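Local coordinates for protein hydrogenase 3 maturation protease (Escherichia coli, PDB 2E85) that removes a C-terminal peptide from the precursor of the large subunit of hydrogenase 3, a proteolytic step in maturation of that enzyme, at residues Ala32-Trp37 against Tyr139-Trp145. The protein carries 1 engineered substitution. Sequence-based numbering, arbitrary orientation.
Sequences APKGNW and YQRLEGW. With CA (calcium ion), chain H.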
# COMPACT_ATOMS: atom_id res chain seq x y z
N ALA B 32 -23.41 -20.25 0.58
CA ALA B 32 -23.81 -20.78 1.87
C ALA B 32 -23.04 -20.04 2.98
O ALA B 32 -21.97 -20.49 3.40
CB ALA B 32 -23.58 -22.29 1.94
N PRO B 33 -23.55 -18.88 3.41
CA PRO B 33 -22.85 -18.10 4.44
C PRO B 33 -22.53 -18.84 5.73
O PRO B 33 -23.32 -19.66 6.20
CB PRO B 33 -23.82 -16.94 4.71
CG PRO B 33 -24.52 -16.76 3.38
CD PRO B 33 -24.75 -18.18 2.92
N LYS B 34 -21.36 -18.54 6.27
CA LYS B 34 -20.92 -19.07 7.54
C LYS B 34 -20.55 -17.94 8.48
O LYS B 34 -19.82 -17.01 8.09
CB LYS B 34 -19.75 -20.03 7.34
CG LYS B 34 -20.14 -21.35 6.64
CD LYS B 34 -20.90 -22.32 7.57
CE LYS B 34 -21.22 -23.65 6.88
NZ LYS B 34 -21.84 -24.62 7.82
N GLY B 35 -21.03 -18.01 9.72
CA GLY B 35 -20.68 -17.01 10.73
C GLY B 35 -21.26 -15.65 10.43
O GLY B 35 -22.28 -15.54 9.73
N ASN B 36 -20.62 -14.61 10.98
CA ASN B 36 -21.14 -13.25 10.82
C ASN B 36 -20.31 -12.44 9.83
O ASN B 36 -20.45 -11.24 9.73
CB ASN B 36 -21.19 -12.53 12.19
CG ASN B 36 -22.15 -13.19 13.17
OD1 ASN B 36 -21.79 -13.45 14.33
ND2 ASN B 36 -23.34 -13.49 12.71
N TRP B 37 -19.47 -13.12 9.06
CA TRP B 37 -18.48 -12.44 8.21
C TRP B 37 -19.14 -11.68 7.06
O TRP B 37 -19.98 -12.24 6.35
CB TRP B 37 -17.49 -13.46 7.63
CG TRP B 37 -16.77 -14.27 8.72
CD1 TRP B 37 -17.16 -15.49 9.24
CD2 TRP B 37 -15.56 -13.91 9.40
NE1 TRP B 37 -16.27 -15.89 10.20
CE2 TRP B 37 -15.28 -14.96 10.33
CE3 TRP B 37 -14.69 -12.81 9.33
CZ2 TRP B 37 -14.14 -14.94 11.18
CZ3 TRP B 37 -13.57 -12.78 10.18
CH2 TRP B 37 -13.31 -13.84 11.07
N TYR B 139 -13.33 -22.83 5.36
CA TYR B 139 -14.74 -22.47 5.26
C TYR B 139 -15.52 -23.03 6.43
O TYR B 139 -16.34 -22.34 7.01
CB TYR B 139 -15.31 -22.96 3.92
CG TYR B 139 -16.81 -22.91 3.80
CD1 TYR B 139 -17.47 -21.70 3.57
CD2 TYR B 139 -17.56 -24.09 3.90
CE1 TYR B 139 -18.85 -21.65 3.45
CE2 TYR B 139 -18.92 -24.06 3.81
CZ TYR B 139 -19.56 -22.84 3.57
OH TYR B 139 -20.93 -22.81 3.46
N GLN B 140 -15.20 -24.27 6.81
CA GLN B 140 -15.88 -24.95 7.89
C GLN B 140 -15.48 -24.43 9.26
O GLN B 140 -16.10 -24.77 10.27
CB GLN B 140 -15.64 -26.45 7.79
CG GLN B 140 -16.35 -27.03 6.57
CD GLN B 140 -17.89 -27.07 6.65
OE1 GLN B 140 -18.49 -26.83 7.71
NE2 GLN B 140 -18.53 -27.43 5.54
N ARG B 141 -14.44 -23.60 9.31
CA ARG B 141 -14.08 -23.02 10.61
C ARG B 141 -14.62 -21.62 10.78
O ARG B 141 -14.50 -21.06 11.85
CB ARG B 141 -12.58 -23.09 10.86
CG ARG B 141 -12.18 -24.56 10.91
CD ARG B 141 -11.19 -24.93 11.93
NE ARG B 141 -10.58 -26.15 11.45
CZ ARG B 141 -9.31 -26.45 11.61
NH1 ARG B 141 -8.54 -25.63 12.32
NH2 ARG B 141 -8.82 -27.58 11.10
N LEU B 142 -15.21 -21.06 9.72
CA LEU B 142 -15.70 -19.66 9.79
C LEU B 142 -16.81 -19.48 10.83
O LEU B 142 -16.88 -18.46 11.52
CB LEU B 142 -16.16 -19.16 8.42
CG LEU B 142 -15.11 -18.95 7.35
CD1 LEU B 142 -15.76 -18.57 6.01
CD2 LEU B 142 -14.05 -17.88 7.74
N GLU B 143 -17.69 -20.47 10.94
CA GLU B 143 -18.76 -20.35 11.90
C GLU B 143 -18.20 -20.56 13.30
O GLU B 143 -17.55 -21.57 13.57
CB GLU B 143 -19.85 -21.36 11.60
CG GLU B 143 -20.87 -21.44 12.72
CD GLU B 143 -21.95 -22.42 12.40
OE1 GLU B 143 -22.48 -22.35 11.27
OE2 GLU B 143 -22.26 -23.26 13.27
N GLY B 144 -18.42 -19.60 14.19
CA GLY B 144 -17.88 -19.73 15.54
C GLY B 144 -16.37 -19.60 15.68
O GLY B 144 -15.82 -19.92 16.73
N TRP B 145 -15.70 -19.13 14.62
CA TRP B 145 -14.27 -18.81 14.66
C TRP B 145 -13.86 -18.07 15.93
O TRP B 145 -14.43 -17.06 16.27
CB TRP B 145 -13.91 -17.92 13.47
CG TRP B 145 -12.46 -17.66 13.32
CD1 TRP B 145 -11.67 -16.84 14.10
CD2 TRP B 145 -11.61 -18.18 12.31
NE1 TRP B 145 -10.38 -16.85 13.64
CE2 TRP B 145 -10.32 -17.65 12.52
CE3 TRP B 145 -11.82 -19.03 11.22
CZ2 TRP B 145 -9.23 -17.97 11.72
CZ3 TRP B 145 -10.75 -19.34 10.41
CH2 TRP B 145 -9.47 -18.80 10.65
CA CA H . -24.16 -24.03 11.58
O HOH W 1 -19.32 -24.99 9.70
O HOH W 2 -21.64 -27.09 6.81
O HOH W 3 -22.38 -25.37 10.86
O HOH W 4 -24.28 -23.56 8.90
O HOH W 5 -22.80 -20.03 10.38
O HOH W 6 -25.97 -23.19 11.56
O HOH W 7 -25.11 -26.00 10.63
O HOH W 8 -24.61 -25.40 13.53
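Lys34 lays its side chain across Tyr139 at about a right angle. Its CB packs on Leu142 CB at 3.8 Å; with CG beside the backbone N (chi1 -69°) and the chain bent at chi2, it turns past the phenol ring, where CG lies 3.5 Å from Tyr139 CE1. CD passes Glu143 OE1, CE reaches Tyr139 OH at 3.5 Å, and NZ ends among waters. Two of these lead on to Gln140 OE1, while Gln140 NE2 is held by Glu136, and another, 2.9 Å from Lys34 NZ, also binds the calcium ion that Glu143 chelates through both carboxylate oxygens. Tyr139 OH donates a short hydrogen bond to Ala32 O (2.5 Å), which lies at the ring edge. A phenylalanine here would probably leave Ala32 O without this donor and the loop less firmly fixed. Farther along, Trp37 NE1 gives Leu142 O a nearly straight bond in the indole plane (3.0 Å, 166°), while Leu142 CD2 covers one face of that ring. The Trp37 edge meets the Trp145 face in a T-shaped pair, planes at 86°. The contact thus joins the loop between helix 21-31 and strand 38-43 to helix 129-141 and the type II turn from Leu142 to Trp145, with Tyr139 against helix 21-31 and Leu142 and both tryptophans on the central sheet at Leu62 of strand 60-66.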